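Local structure of beta-lactamase (Chitinophaga pinensis, 6N36) at residues E15-Y20 / G33-L37; F73-L79 / Q98-M104; Y230-K235 / A246-R250; L112-G117 / S128-V133. The protein probably hydrolyses the amide bond of beta-lactam rings, using a pair of zinc ions held in a metallo-beta-lactamase fold. All blocks are in the same frame, centred on the assembly; numbering follows the deposited sequence.

Interaction 1. Residues E15-Y20 / G33-L37; sequences EWSADY and GTYDL
With chi1 at 62°, Thr34 has OG1 between its own backbone N and carbonyl carbon, and from there the hydroxyl donates to Trp16 O at 2.7 Å, reaching it from above the carbonyl plane. The same oxygen accepts from Leu37 N, three residues on, which makes an ST motif and fixes the hydroxyl between two backbone groups. Asp36 places CG trans to its backbone N (chi1 -170°), and its carboxylate runs alongside the Trp16 indole, the two planes only 11° apart. Water 2 accepts from Trp16 NE1 at 2.9 Å and donates to Asp36 OD2, at the indole edge. Over a face of the same indole sits Leu37 CD2, a CH-pi contact 3.9 Å from the centroid of the five-membered ring. This is the loop between strands 29-31 and 40-42 of the metallo-beta-lactamase fold, lying against the end of helix 14-17 beside the metal site: Asp36 OD2 is hydrogen-bonded to ND1 of the zinc ligand His226, a second-shell contact that probably orients the imidazole. Backbone bonds tie the two segments together, Asp36 N to Glu15 O at 3.0 Å and Tyr35 N to Ala18 O at 2.9 Å. Tyr35 lies beside Glu15, pointing the same way, with CD2 3.8 Å from Glu15 CD. Water 1 donates to both Glu15 OE1 and Asp36 OD1, and probably eases the closeness of these two carboxylates.

Interaction 2. Residues F73-L79 / Q98-M104; sequences FKDIRIL and QTHAKMM
Backbone hydrogen bonds join Arg77 to Lys102, Lys102 to Leu79 and Leu79 to Met104, alternating from chain to chain as in a parallel pair of strands. Lys102 N donates to Arg77 O at 2.9 Å, Leu79 N to Lys102 O at 2.8 Å, and Met104 N to Leu79 O at 3.0 Å, the last almost straight at 176°. Strands 76-80 and 102-106 are neighbours in the mixed sheet, and helix 92-99 leads into the second of them.

Apolar contacts fill in on both faces. Leu79 CG meets Ala101 CB at 3.7 Å, and on that face Met103, bent at its second and third torsions, brings SD to 3.8 Å from Leu79 CB. On the other face the extended Met104 crosses Ile78, with SD against Ile78 CG2. Farther back, the methyl CG2 of Thr99 stands over one face of the Phe73 ring, a CH-pi contact 4.0 Å from the centroid. The hydroxyl of Thr99 is turned elsewhere: OG1 accepts from Ala101 N in an ST turn and is also hydrogen-bonded to Val95 O.

Water completes the polar seam. Water 4 donates to Lys74 O and Thr99 O, while water 6 donates to Ile76 O and Thr99 O and accepts from Arg77 NH1. Arg77 NH1 also donates to Lys74 O, at 2.9 Å and on a lone pair. The chemistry is thus divided: direct backbone bonding where the chains run as strands, and water-bridged carbonyls of Lys74, Ile76 and Thr99 beside the helix end.

Interaction 3. Residues Y230-K235 / A246-R250; sequences YELHKK and AFSDR
Lys235 NZ meets Asp249 OD2 in a salt bridge of 2.8 Å, the ammonium approaching the anti side of the carboxylate and lying 19° out of its plane. The two side chains cross at about a right angle. Two further bonds grip the same nitrogen: it donates to Tyr230 O at 2.7 Å and to water 7, which in turn donates to Phe247 O. The lysine chain is extended beyond CG, and on its way to these acceptors it passes Ala246 O, with CG 3.4 Å from that oxygen. Beside it, Phe247 turns its ring against Leu232 and Tyr230: CE1 comes to 3.9 Å from Leu232 CD1, which lies at the ring edge, and to the same distance from Tyr230 CE2, where it sits at the edge of the tyrosine ring.

In the next shell, Asp249 holds the N-cap position of helix 250-268, and its other oxygen, OD1, accepts from Gly252 N, so a single carboxylate caps a helix and pairs with the lysine. The short helix 232-235 is thereby joined to the start of the C-terminal helix. Strand 221-223 packs against Tyr230 and Lys235 through Trp222, and Phe23 of strand 23-26 touches both Leu232 and Phe247.

Interaction 4. Residues L112-G117 / S128-V133; sequences LLADGG and SMFLPV
Phe130 lays one ring face on the backbone of Gly116: the carbonyl carbon C stands 3.5 Å above the ring plane, over its centre, and CA makes a CH-pi contact 3.7 Å from the centroid. Leu113 O and CA lie at the ring edge, and Leu113 CD1 reaches Phe130 CE1 with the two side chains crossing at about a right angle. A chi1 of 55° sets Phe130 CG between the backbone N and the carbonyl carbon, which turns the ring over the glycine. Packing is close here: Gly116 CA lies 3.0 Å from Phe130 O, and the backbone at this glycine has a positive phi of 70°.

Gly116 O is gripped by two backbone donors, Met129 N at 2.7 Å, nearly along the C=O axis, and Phe130 N at 3.1 Å. At the other end Val133 N donates to Leu113 O at 3.0 Å and 170°, while Pro132 CB rests against Ala114 O. Leu113 CG packs on Val133 CB at 3.9 Å, next to Met103 of strand 102-106. Tyr86 and Val89 of helix 86-89 also touch Phe130.

The arrangement is a helix terminus closed off by a returning loop. After helix 110-114 the chain turns through Gly116, and Gly117 N bonds back to Leu112 O. The loop 128-133, leading toward strand 137-139 of the metallo-beta-lactamase fold, binds one carbonyl of the helix's last turn, Leu113 O, and one of the turn after it, Gly116 O.

How the interactions relate
Interaction 1 lies nearest the zinc ions, with the side chain of Leu37 about 5 Å from one of them; the side chains of Leu112 in interaction 4 and Tyr230 in interaction 3 are about 9 and 11 Å from a zinc ion. Interactions 1 and 3 meet directly: His233 NE2 lies 2.7 Å from Tyr35 O, a probable hydrogen bond, and its ring stacks on Tyr35. Interactions 2 and 4 also touch, through Met103 CG, which is 3.8 Å from Val133 CG1; strand 102-106 runs on to helix 110-114. Interactions 3 and 4 lie on opposite sides of the chain's centre, their own centres about 32 Å apart.

Interaction 1. Residues E15-Y20 / G33-L37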
loop_
_atom_site.group_PDB
_atom_site.type_symbol
_atom_site.label_atom_id
_atom_site.label_comp_id
_atom_site.label_asym_id
_atom_site.label_seq_id
_atom_site.Cartn_x
_atom_site.Cartn_y
_atom_site.Cartn_z
ATOM N N GLU A 15 -8.781 0.655 14.787
ATOM C CA GLU A 15 -7.390 0.163 14.594
ATOM C C GLU A 15 -6.684 0.952 13.474
ATOM O O GLU A 15 -5.411 0.957 13.405
ATOM C CB GLU A 15 -7.416 -1.330 14.282
ATOM C CG GLU A 15 -7.910 -2.157 15.459
ATOM C CD GLU A 15 -7.727 -3.660 15.302
ATOM O OE1 GLU A 15 -7.383 -4.104 14.179
ATOM O OE2 GLU A 15 -7.907 -4.391 16.315
ATOM N N TRP A 16 -7.444 1.644 12.625
ATOM C CA TRP A 16 -6.821 2.449 11.529
ATOM C C TRP A 16 -6.073 3.645 12.113
ATOM O O TRP A 16 -5.088 4.101 11.517
ATOM C CB TRP A 16 -7.878 2.936 10.536
ATOM C CG TRP A 16 -8.423 1.865 9.656
ATOM C CD1 TRP A 16 -8.140 0.534 9.686
ATOM C CD2 TRP A 16 -9.424 2.059 8.652
ATOM N NE1 TRP A 16 -8.912 -0.122 8.759
ATOM C CE2 TRP A 16 -9.665 0.796 8.075
ATOM C CE3 TRP A 16 -10.140 3.173 8.200
ATOM C CZ2 TRP A 16 -10.632 0.635 7.076
ATOM C CZ3 TRP A 16 -11.062 3.016 7.193
ATOM C CH2 TRP A 16 -11.315 1.751 6.664
ATOM N N SER A 17 -6.591 4.198 13.192
ATOM C CA SER A 17 -6.102 5.465 13.787
ATOM C C SER A 17 -5.252 5.175 15.033
ATOM O O SER A 17 -4.620 6.119 15.535
ATOM C CB SER A 17 -7.280 6.376 14.080
ATOM O OG SER A 17 -7.758 6.936 12.859
ATOM N N ALA A 18 -5.266 3.934 15.530
ATOM C CA ALA A 18 -4.577 3.536 16.789
ATOM C C ALA A 18 -3.062 3.668 16.595
ATOM O O ALA A 18 -2.520 3.172 15.605
ATOM C CB ALA A 18 -4.927 2.133 17.207
ATOM N N ASP A 19 -2.381 4.254 17.558
ATOM C CA ASP A 19 -0.921 4.444 17.451
ATOM C C ASP A 19 -0.234 3.086 17.542
ATOM O O ASP A 19 -0.782 2.104 18.083
ATOM C CB ASP A 19 -0.427 5.438 18.496
ATOM C CG ASP A 19 0.901 6.097 18.186
ATOM O OD1 ASP A 19 1.491 5.842 17.095
ATOM O OD2 ASP A 19 1.354 6.832 19.048
ATOM N N TYR A 20 0.933 3.015 16.924
ATOM C CA TYR A 20 1.808 1.838 16.969
ATOM C C TYR A 20 3.251 2.343 16.945
ATOM O O TYR A 20 3.528 3.233 16.120
ATOM C CB TYR A 20 1.441 0.898 15.819
ATOM C CG TYR A 20 2.088 -0.447 15.970
ATOM C CD1 TYR A 20 1.552 -1.388 16.831
ATOM C CD2 TYR A 20 3.261 -0.775 15.317
ATOM C CE1 TYR A 20 2.151 -2.618 17.016
ATOM C CE2 TYR A 20 3.874 -2.003 15.478
ATOM C CZ TYR A 20 3.313 -2.939 16.332
ATOM O OH TYR A 20 3.887 -4.147 16.587
ATOM N N GLY A 33 3.410 3.067 10.256
ATOM C CA GLY A 33 1.955 3.087 10.156
ATOM C C GLY A 33 1.271 3.038 11.499
ATOM O O GLY A 33 1.880 3.271 12.528
ATOM N N THR A 34 -0.004 2.696 11.452
ATOM C CA THR A 34 -0.830 2.573 12.667
ATOM C C THR A 34 -0.964 1.098 13.047
ATOM O O THR A 34 -0.304 0.215 12.472
ATOM C CB THR A 34 -2.170 3.262 12.432
ATOM O OG1 THR A 34 -2.828 2.598 11.354
ATOM C CG2 THR A 34 -2.023 4.737 12.168
ATOM N N TYR A 35 -1.779 0.818 14.066
ATOM C CA TYR A 35 -1.980 -0.599 14.459
ATOM C C TYR A 35 -2.387 -1.413 13.224
ATOM O O TYR A 35 -1.920 -2.531 13.110
ATOM C CB TYR A 35 -2.980 -0.704 15.616
ATOM C CG TYR A 35 -3.075 -2.088 16.212
ATOM C CD1 TYR A 35 -2.201 -2.485 17.211
ATOM C CD2 TYR A 35 -4.041 -2.978 15.799
ATOM C CE1 TYR A 35 -2.258 -3.766 17.753
ATOM C CE2 TYR A 35 -4.097 -4.266 16.303
ATOM C CZ TYR A 35 -3.203 -4.650 17.286
ATOM O OH TYR A 35 -3.242 -5.919 17.800
ATOM N N ASP A 36 -3.304 -0.919 12.387
ATOM C CA ASP A 36 -3.828 -1.695 11.252
ATOM C C ASP A 36 -3.221 -1.214 9.940
ATOM O O ASP A 36 -3.077 -2.056 9.003
ATOM C CB ASP A 36 -5.350 -1.695 11.177
ATOM C CG ASP A 36 -5.824 -2.695 10.151
ATOM O OD1 ASP A 36 -5.462 -3.898 10.304
ATOM O OD2 ASP A 36 -6.507 -2.280 9.200
ATOM N N LEU A 37 -3.027 0.081 9.756
ATOM C CA LEU A 37 -2.705 0.584 8.378
ATOM C C LEU A 37 -1.203 0.673 8.174
ATOM O O LEU A 37 -0.483 1.441 8.848
ATOM C CB LEU A 37 -3.354 1.949 8.152
ATOM C CG LEU A 37 -4.862 1.982 8.155
ATOM C CD1 LEU A 37 -5.347 3.381 7.884
ATOM C CD2 LEU A 37 -5.435 0.996 7.145
HETATM O O HOH W 1 -5.179 -4.937 12.905
HETATM O O HOH W 2 -9.326 -2.996 8.276
HETATM O O HOH W 3 4.445 2.858 13.475
#

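Interaction 2. Residues F73-L79 / Q98-M104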
loop_
_atom_site.group_PDB
_atom_site.type_symbol
_atom_site.label_atom_id
_atom_site.label_comp_id
_atom_site.label_asym_id
_atom_site.label_seq_id
_atom_site.Cartn_x
_atom_site.Cartn_y
_atom_site.Cartn_z
ATOM N N PHE A 73 10.548 14.323 8.269
ATOM C CA PHE A 73 9.389 14.248 7.350
ATOM C C PHE A 73 9.656 15.001 6.046
ATOM O O PHE A 73 9.324 14.542 4.977
ATOM C CB PHE A 73 8.225 14.861 8.103
ATOM C CG PHE A 73 6.882 14.884 7.429
ATOM C CD1 PHE A 73 6.203 13.728 7.123
ATOM C CD2 PHE A 73 6.266 16.087 7.208
ATOM C CE1 PHE A 73 4.941 13.761 6.552
ATOM C CE2 PHE A 73 4.987 16.131 6.669
ATOM C CZ PHE A 73 4.322 14.964 6.385
ATOM N N LYS A 74 10.242 16.198 6.129
ATOM C CA LYS A 74 10.422 17.037 4.935
ATOM C C LYS A 74 11.486 16.454 4.002
ATOM O O LYS A 74 11.633 16.970 2.889
ATOM C CB LYS A 74 10.637 18.502 5.340
ATOM C CG LYS A 74 9.337 19.176 5.786
ATOM C CD LYS A 74 9.490 20.616 6.333
ATOM C CE LYS A 74 8.326 20.972 7.250
ATOM N NZ LYS A 74 8.251 22.415 7.620
ATOM N N ASP A 75 12.139 15.349 4.367
ATOM C CA ASP A 75 13.117 14.647 3.479
ATOM C C ASP A 75 12.429 13.569 2.644
ATOM O O ASP A 75 13.094 12.979 1.815
ATOM C CB ASP A 75 14.259 14.073 4.301
ATOM C CG ASP A 75 15.233 15.110 4.809
ATOM O OD1 ASP A 75 15.338 16.181 4.124
ATOM O OD2 ASP A 75 15.852 14.861 5.845
ATOM N N ILE A 76 11.117 13.362 2.779
ATOM C CA ILE A 76 10.361 12.488 1.831
ATOM C C ILE A 76 10.383 13.148 0.458
ATOM O O ILE A 76 10.019 14.352 0.358
ATOM C CB ILE A 76 8.949 12.255 2.307
ATOM C CG1 ILE A 76 8.947 11.504 3.624
ATOM C CG2 ILE A 76 8.118 11.569 1.202
ATOM C CD1 ILE A 76 7.568 11.499 4.254
ATOM N N ARG A 77 10.869 12.430 -0.539
ATOM C CA ARG A 77 10.972 12.940 -1.916
ATOM C C ARG A 77 9.964 12.290 -2.868
ATOM O O ARG A 77 9.679 12.909 -3.896
ATOM C CB ARG A 77 12.381 12.723 -2.471
ATOM C CG ARG A 77 13.462 13.561 -1.790
ATOM C CD ARG A 77 13.436 15.043 -2.147
ATOM N NE ARG A 77 14.424 15.741 -1.307
ATOM C CZ ARG A 77 14.128 16.330 -0.141
ATOM N NH1 ARG A 77 12.868 16.376 0.293
ATOM N NH2 ARG A 77 15.105 16.857 0.594
ATOM N N ILE A 78 9.556 11.057 -2.585
ATOM C CA ILE A 78 8.641 10.288 -3.462
ATOM C C ILE A 78 7.492 9.763 -2.614
ATOM O O ILE A 78 7.742 9.158 -1.579
ATOM C CB ILE A 78 9.396 9.166 -4.167
ATOM C CG1 ILE A 78 10.556 9.746 -4.990
ATOM C CG2 ILE A 78 8.416 8.350 -5.004
ATOM C CD1 ILE A 78 11.371 8.713 -5.690
ATOM N N LEU A 79 6.298 9.890 -3.157
ATOM C CA LEU A 79 5.066 9.318 -2.571
ATOM C C LEU A 79 4.525 8.239 -3.499
ATOM O O LEU A 79 4.386 8.478 -4.697
ATOM C CB LEU A 79 4.006 10.411 -2.410
ATOM C CG LEU A 79 4.421 11.647 -1.629
ATOM C CD1 LEU A 79 3.313 12.667 -1.584
ATOM C CD2 LEU A 79 4.839 11.288 -0.269
ATOM N N GLN A 98 2.991 19.496 2.364
ATOM C CA GLN A 98 3.971 19.785 3.436
ATOM C C GLN A 98 5.389 19.480 3.002
ATOM O O GLN A 98 6.291 20.059 3.672
ATOM C CB GLN A 98 3.600 19.031 4.712
ATOM C CG GLN A 98 2.338 19.564 5.323
ATOM C CD GLN A 98 1.923 18.730 6.509
ATOM O OE1 GLN A 98 2.731 18.457 7.391
ATOM N NE2 GLN A 98 0.647 18.345 6.539
ATOM N N THR A 99 5.619 18.551 2.059
ATOM C CA THR A 99 6.961 18.022 1.728
ATOM C C THR A 99 7.380 18.451 0.321
ATOM O O THR A 99 8.553 18.411 0.072
ATOM C CB THR A 99 7.020 16.487 1.809
ATOM O OG1 THR A 99 6.087 16.004 0.844
ATOM C CG2 THR A 99 6.680 15.912 3.168
ATOM N N HIS A 100 6.448 18.777 -0.570
ATOM C CA HIS A 100 6.695 18.940 -2.022
ATOM C C HIS A 100 7.334 17.675 -2.610
ATOM O O HIS A 100 7.972 17.710 -3.656
ATOM C CB HIS A 100 7.440 20.287 -2.245
ATOM C CG HIS A 100 6.498 21.454 -2.236
ATOM N ND1 HIS A 100 6.856 22.708 -2.687
ATOM C CD2 HIS A 100 5.197 21.558 -1.834
ATOM C CE1 HIS A 100 5.830 23.531 -2.560
ATOM N NE2 HIS A 100 4.797 22.850 -2.036
ATOM N N ALA A 101 7.020 16.503 -2.062
ATOM C CA ALA A 101 7.418 15.226 -2.681
ATOM C C ALA A 101 6.662 15.009 -3.993
ATOM O O ALA A 101 5.570 15.641 -4.194
ATOM C CB ALA A 101 7.159 14.116 -1.694
ATOM N N LYS A 102 7.243 14.190 -4.871
ATOM C CA LYS A 102 6.621 13.818 -6.156
ATOM C C LYS A 102 5.644 12.674 -5.916
ATOM O O LYS A 102 6.039 11.671 -5.342
ATOM C CB LYS A 102 7.676 13.373 -7.171
ATOM C CG LYS A 102 8.666 14.457 -7.584
ATOM C CD LYS A 102 9.533 13.911 -8.697
ATOM C CE LYS A 102 10.837 14.634 -8.939
ATOM N NZ LYS A 102 11.815 13.716 -9.584
ATOM N N MET A 103 4.400 12.842 -6.334
ATOM C CA MET A 103 3.398 11.739 -6.330
ATOM C C MET A 103 3.591 10.875 -7.566
ATOM O O MET A 103 3.401 11.371 -8.679
ATOM C CB MET A 103 1.967 12.254 -6.356
ATOM C CG MET A 103 0.978 11.113 -6.251
ATOM S SD MET A 103 0.832 10.507 -4.548
ATOM C CE MET A 103 0.876 8.735 -4.839
ATOM N N MET A 104 3.909 9.601 -7.392
ATOM C CA MET A 104 4.057 8.654 -8.523
ATOM C C MET A 104 2.954 7.587 -8.356
ATOM O O MET A 104 2.804 7.011 -7.250
ATOM C CB MET A 104 5.449 8.056 -8.577
ATOM C CG MET A 104 6.515 9.120 -8.545
ATOM S SD MET A 104 8.115 8.403 -8.950
ATOM C CE MET A 104 9.162 9.852 -8.935
HETATM O O HOH W 4 10.407 19.151 1.761
HETATM O O HOH W 5 5.420 21.867 5.895
HETATM O O HOH W 6 10.351 16.597 -1.161
#

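Interaction 3. Residues Y230-K235 / A246-R250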
loop_
_atom_site.group_PDB
_atom_site.type_symbol
_atom_site.label_atom_id
_atom_site.label_comp_id
_atom_site.label_asym_id
_atom_site.label_seq_id
_atom_site.Cartn_x
_atom_site.Cartn_y
_atom_site.Cartn_z
ATOM N N TYR A 230 -1.366 -9.958 6.733
ATOM C CA TYR A 230 -0.044 -10.629 6.853
ATOM C C TYR A 230 0.255 -10.946 8.308
ATOM O O TYR A 230 1.391 -11.319 8.559
ATOM C CB TYR A 230 1.070 -9.834 6.186
ATOM C CG TYR A 230 1.409 -8.491 6.776
ATOM C CD1 TYR A 230 0.549 -7.410 6.703
ATOM C CD2 TYR A 230 2.626 -8.288 7.408
ATOM C CE1 TYR A 230 0.886 -6.158 7.196
ATOM C CE2 TYR A 230 2.965 -7.054 7.938
ATOM C CZ TYR A 230 2.096 -5.978 7.837
ATOM O OH TYR A 230 2.390 -4.740 8.344
ATOM N N GLU A 231 -0.740 -10.838 9.194
ATOM C CA GLU A 231 -0.619 -11.223 10.626
ATOM C C GLU A 231 0.539 -10.457 11.274
ATOM O O GLU A 231 1.324 -11.047 12.021
ATOM C CB GLU A 231 -0.516 -12.746 10.696
ATOM C CG GLU A 231 -1.819 -13.400 10.295
ATOM C CD GLU A 231 -2.881 -13.490 11.380
ATOM O OE1 GLU A 231 -2.980 -12.586 12.268
ATOM O OE2 GLU A 231 -3.600 -14.509 11.366
ATOM N N LEU A 232 0.648 -9.141 11.023
ATOM C CA LEU A 232 1.691 -8.303 11.648
ATOM C C LEU A 232 1.827 -8.620 13.139
ATOM O O LEU A 232 2.952 -8.751 13.555
ATOM C CB LEU A 232 1.353 -6.817 11.478
ATOM C CG LEU A 232 2.247 -5.821 12.209
ATOM C CD1 LEU A 232 3.698 -5.944 11.796
ATOM C CD2 LEU A 232 1.709 -4.404 11.974
ATOM N N HIS A 233 0.723 -8.645 13.876
ATOM C CA HIS A 233 0.758 -8.624 15.358
ATOM C C HIS A 233 1.000 -10.027 15.878
ATOM O O HIS A 233 1.332 -10.107 17.076
ATOM C CB HIS A 233 -0.518 -8.026 15.908
ATOM C CG HIS A 233 -0.612 -6.614 15.457
ATOM N ND1 HIS A 233 0.317 -5.687 15.836
ATOM C CD2 HIS A 233 -1.495 -6.008 14.649
ATOM C CE1 HIS A 233 0.011 -4.524 15.261
ATOM N NE2 HIS A 233 -1.091 -4.705 14.517
ATOM N N LYS A 234 1.021 -11.032 15.000
ATOM C CA LYS A 234 1.529 -12.374 15.399
ATOM C C LYS A 234 3.021 -12.488 15.093
ATOM O O LYS A 234 3.687 -13.324 15.762
ATOM C CB LYS A 234 0.705 -13.484 14.752
ATOM C CG LYS A 234 -0.703 -13.598 15.316
ATOM C CD LYS A 234 -1.565 -14.625 14.590
ATOM C CE LYS A 234 -2.833 -14.958 15.350
ATOM N NZ LYS A 234 -3.935 -14.019 15.051
ATOM N N LYS A 235 3.557 -11.684 14.168
ATOM C CA LYS A 235 4.973 -11.751 13.728
ATOM C C LYS A 235 5.859 -10.798 14.530
ATOM O O LYS A 235 7.087 -10.985 14.550
ATOM C CB LYS A 235 5.034 -11.406 12.246
ATOM C CG LYS A 235 4.474 -12.504 11.371
ATOM C CD LYS A 235 4.251 -12.093 9.914
ATOM C CE LYS A 235 3.787 -13.267 9.083
ATOM N NZ LYS A 235 3.421 -12.889 7.698
ATOM N N ALA A 246 11.273 -12.397 10.803
ATOM C CA ALA A 246 9.900 -12.346 11.332
ATOM C C ALA A 246 8.911 -12.196 10.169
ATOM O O ALA A 246 7.747 -12.671 10.321
ATOM C CB ALA A 246 9.724 -11.231 12.295
ATOM N N PHE A 247 9.354 -11.651 9.028
ATOM C CA PHE A 247 8.456 -11.389 7.865
ATOM C C PHE A 247 8.709 -12.365 6.711
ATOM O O PHE A 247 8.197 -12.190 5.606
ATOM C CB PHE A 247 8.526 -9.919 7.454
ATOM C CG PHE A 247 8.021 -9.022 8.541
ATOM C CD1 PHE A 247 6.670 -8.904 8.777
ATOM C CD2 PHE A 247 8.908 -8.367 9.384
ATOM C CE1 PHE A 247 6.204 -8.130 9.837
ATOM C CE2 PHE A 247 8.434 -7.584 10.430
ATOM C CZ PHE A 247 7.083 -7.474 10.643
ATOM N N SER A 248 9.495 -13.412 6.970
ATOM C CA SER A 248 9.644 -14.552 6.039
ATOM C C SER A 248 8.452 -15.473 6.288
ATOM O O SER A 248 8.343 -16.046 7.414
ATOM C CB SER A 248 10.962 -15.253 6.266
ATOM O OG SER A 248 11.079 -16.388 5.396
ATOM N N ASP A 249 7.549 -15.599 5.316
ATOM C CA ASP A 249 6.281 -16.332 5.538
ATOM C C ASP A 249 5.648 -16.646 4.194
ATOM O O ASP A 249 4.520 -16.145 3.922
ATOM C CB ASP A 249 5.320 -15.538 6.426
ATOM C CG ASP A 249 3.979 -16.211 6.625
ATOM O OD1 ASP A 249 3.965 -17.454 6.592
ATOM O OD2 ASP A 249 2.958 -15.487 6.785
ATOM N N ARG A 250 6.303 -17.479 3.393
ATOM C CA ARG A 250 5.729 -17.861 2.092
ATOM C C ARG A 250 4.394 -18.593 2.293
ATOM O O ARG A 250 3.464 -18.372 1.524
ATOM C CB ARG A 250 6.687 -18.722 1.275
ATOM C CG ARG A 250 6.154 -19.051 -0.100
ATOM C CD ARG A 250 6.078 -17.876 -1.036
ATOM N NE ARG A 250 5.100 -18.119 -2.074
ATOM C CZ ARG A 250 5.074 -17.505 -3.248
ATOM N NH1 ARG A 250 6.059 -16.689 -3.580
ATOM N NH2 ARG A 250 4.091 -17.765 -4.089
HETATM O O HOH W 7 5.479 -11.543 6.348
#

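Interaction 4. Residues L112-G117 / S128-V133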
loop_
_atom_site.group_PDB
_atom_site.type_symbol
_atom_site.label_atom_id
_atom_site.label_comp_id
_atom_site.label_asym_id
_atom_site.label_seq_id
_atom_site.Cartn_x
_atom_site.Cartn_y
_atom_site.Cartn_z
ATOM N N LEU A 112 -8.639 8.403 -10.444
ATOM C CA LEU A 112 -9.289 8.198 -9.124
ATOM C C LEU A 112 -8.588 9.045 -8.063
ATOM O O LEU A 112 -9.225 9.671 -7.242
ATOM C CB LEU A 112 -9.219 6.709 -8.817
ATOM C CG LEU A 112 -9.907 6.250 -7.529
ATOM C CD1 LEU A 112 -11.395 6.544 -7.581
ATOM C CD2 LEU A 112 -9.690 4.751 -7.323
ATOM N N LEU A 113 -7.275 9.024 -8.026
ATOM C CA LEU A 113 -6.517 9.840 -7.050
ATOM C C LEU A 113 -6.776 11.337 -7.287
ATOM O O LEU A 113 -6.887 12.072 -6.350
ATOM C CB LEU A 113 -5.034 9.480 -7.214
ATOM C CG LEU A 113 -4.132 10.069 -6.132
ATOM C CD1 LEU A 113 -4.487 9.511 -4.749
ATOM C CD2 LEU A 113 -2.703 9.805 -6.503
ATOM N N ALA A 114 -6.867 11.745 -8.543
ATOM C CA ALA A 114 -7.029 13.169 -8.928
ATOM C C ALA A 114 -8.480 13.649 -8.696
ATOM O O ALA A 114 -8.697 14.879 -8.574
ATOM C CB ALA A 114 -6.552 13.339 -10.351
ATOM N N ASP A 115 -9.431 12.764 -8.471
ATOM C CA ASP A 115 -10.829 13.177 -8.228
ATOM C C ASP A 115 -11.283 12.837 -6.824
ATOM O O ASP A 115 -12.451 13.066 -6.537
ATOM C CB ASP A 115 -11.705 12.645 -9.349
ATOM C CG ASP A 115 -12.003 11.175 -9.377
ATOM O OD1 ASP A 115 -11.983 10.543 -8.329
ATOM O OD2 ASP A 115 -12.430 10.718 -10.487
ATOM N N GLY A 116 -10.367 12.403 -5.952
ATOM C CA GLY A 116 -10.697 12.237 -4.529
ATOM C C GLY A 116 -11.639 11.069 -4.291
ATOM O O GLY A 116 -12.299 11.003 -3.231
ATOM N N GLY A 117 -11.665 10.113 -5.223
ATOM C CA GLY A 117 -12.458 8.887 -5.037
ATOM C C GLY A 117 -13.863 8.999 -5.572
ATOM O O GLY A 117 -14.693 8.046 -5.447
ATOM N N SER A 128 -16.247 13.322 -2.813
ATOM C CA SER A 128 -14.835 12.977 -2.525
ATOM C C SER A 128 -14.762 12.236 -1.195
ATOM O O SER A 128 -15.387 12.636 -0.194
ATOM C CB SER A 128 -13.947 14.178 -2.547
ATOM O OG SER A 128 -13.698 14.600 -3.881
ATOM N N MET A 129 -14.003 11.165 -1.170
ATOM C CA MET A 129 -13.692 10.493 0.109
ATOM C C MET A 129 -12.331 10.993 0.614
ATOM O O MET A 129 -12.060 10.748 1.772
ATOM C CB MET A 129 -13.691 8.984 -0.074
ATOM C CG MET A 129 -15.086 8.444 -0.380
ATOM S SD MET A 129 -15.048 6.706 -0.735
ATOM C CE MET A 129 -14.642 6.850 -2.469
ATOM N N PHE A 130 -11.500 11.588 -0.244
ATOM C CA PHE A 130 -10.178 12.109 0.200
ATOM C C PHE A 130 -9.800 13.309 -0.660
ATOM O O PHE A 130 -10.348 13.457 -1.776
ATOM C CB PHE A 130 -9.110 11.015 0.134
ATOM C CG PHE A 130 -8.982 10.348 -1.212
ATOM C CD1 PHE A 130 -8.194 10.879 -2.216
ATOM C CD2 PHE A 130 -9.680 9.193 -1.493
ATOM C CE1 PHE A 130 -8.132 10.296 -3.471
ATOM C CE2 PHE A 130 -9.521 8.539 -2.719
ATOM C CZ PHE A 130 -8.789 9.128 -3.731
ATOM N N LEU A 131 -8.896 14.152 -0.161
ATOM C CA LEU A 131 -8.419 15.325 -0.912
ATOM C C LEU A 131 -7.660 14.817 -2.117
ATOM O O LEU A 131 -6.765 13.981 -2.012
ATOM C CB LEU A 131 -7.541 16.237 -0.054
ATOM C CG LEU A 131 -8.248 17.012 1.045
ATOM C CD1 LEU A 131 -7.264 17.884 1.771
ATOM C CD2 LEU A 131 -9.388 17.860 0.496
ATOM N N PRO A 132 -7.939 15.345 -3.304
ATOM C CA PRO A 132 -7.308 14.860 -4.513
ATOM C C PRO A 132 -5.828 15.205 -4.620
ATOM O O PRO A 132 -5.323 16.171 -3.995
ATOM C CB PRO A 132 -8.047 15.512 -5.675
ATOM C CG PRO A 132 -9.020 16.425 -5.059
ATOM C CD PRO A 132 -8.963 16.371 -3.560
ATOM N N VAL A 133 -5.142 14.353 -5.347
ATOM C CA VAL A 133 -3.697 14.476 -5.607
ATOM C C VAL A 133 -3.438 14.307 -7.098
ATOM O O VAL A 133 -3.853 13.302 -7.671
ATOM C CB VAL A 133 -2.863 13.475 -4.789
ATOM C CG1 VAL A 133 -1.398 13.784 -5.001
ATOM C CG2 VAL A 133 -3.266 13.400 -3.311
#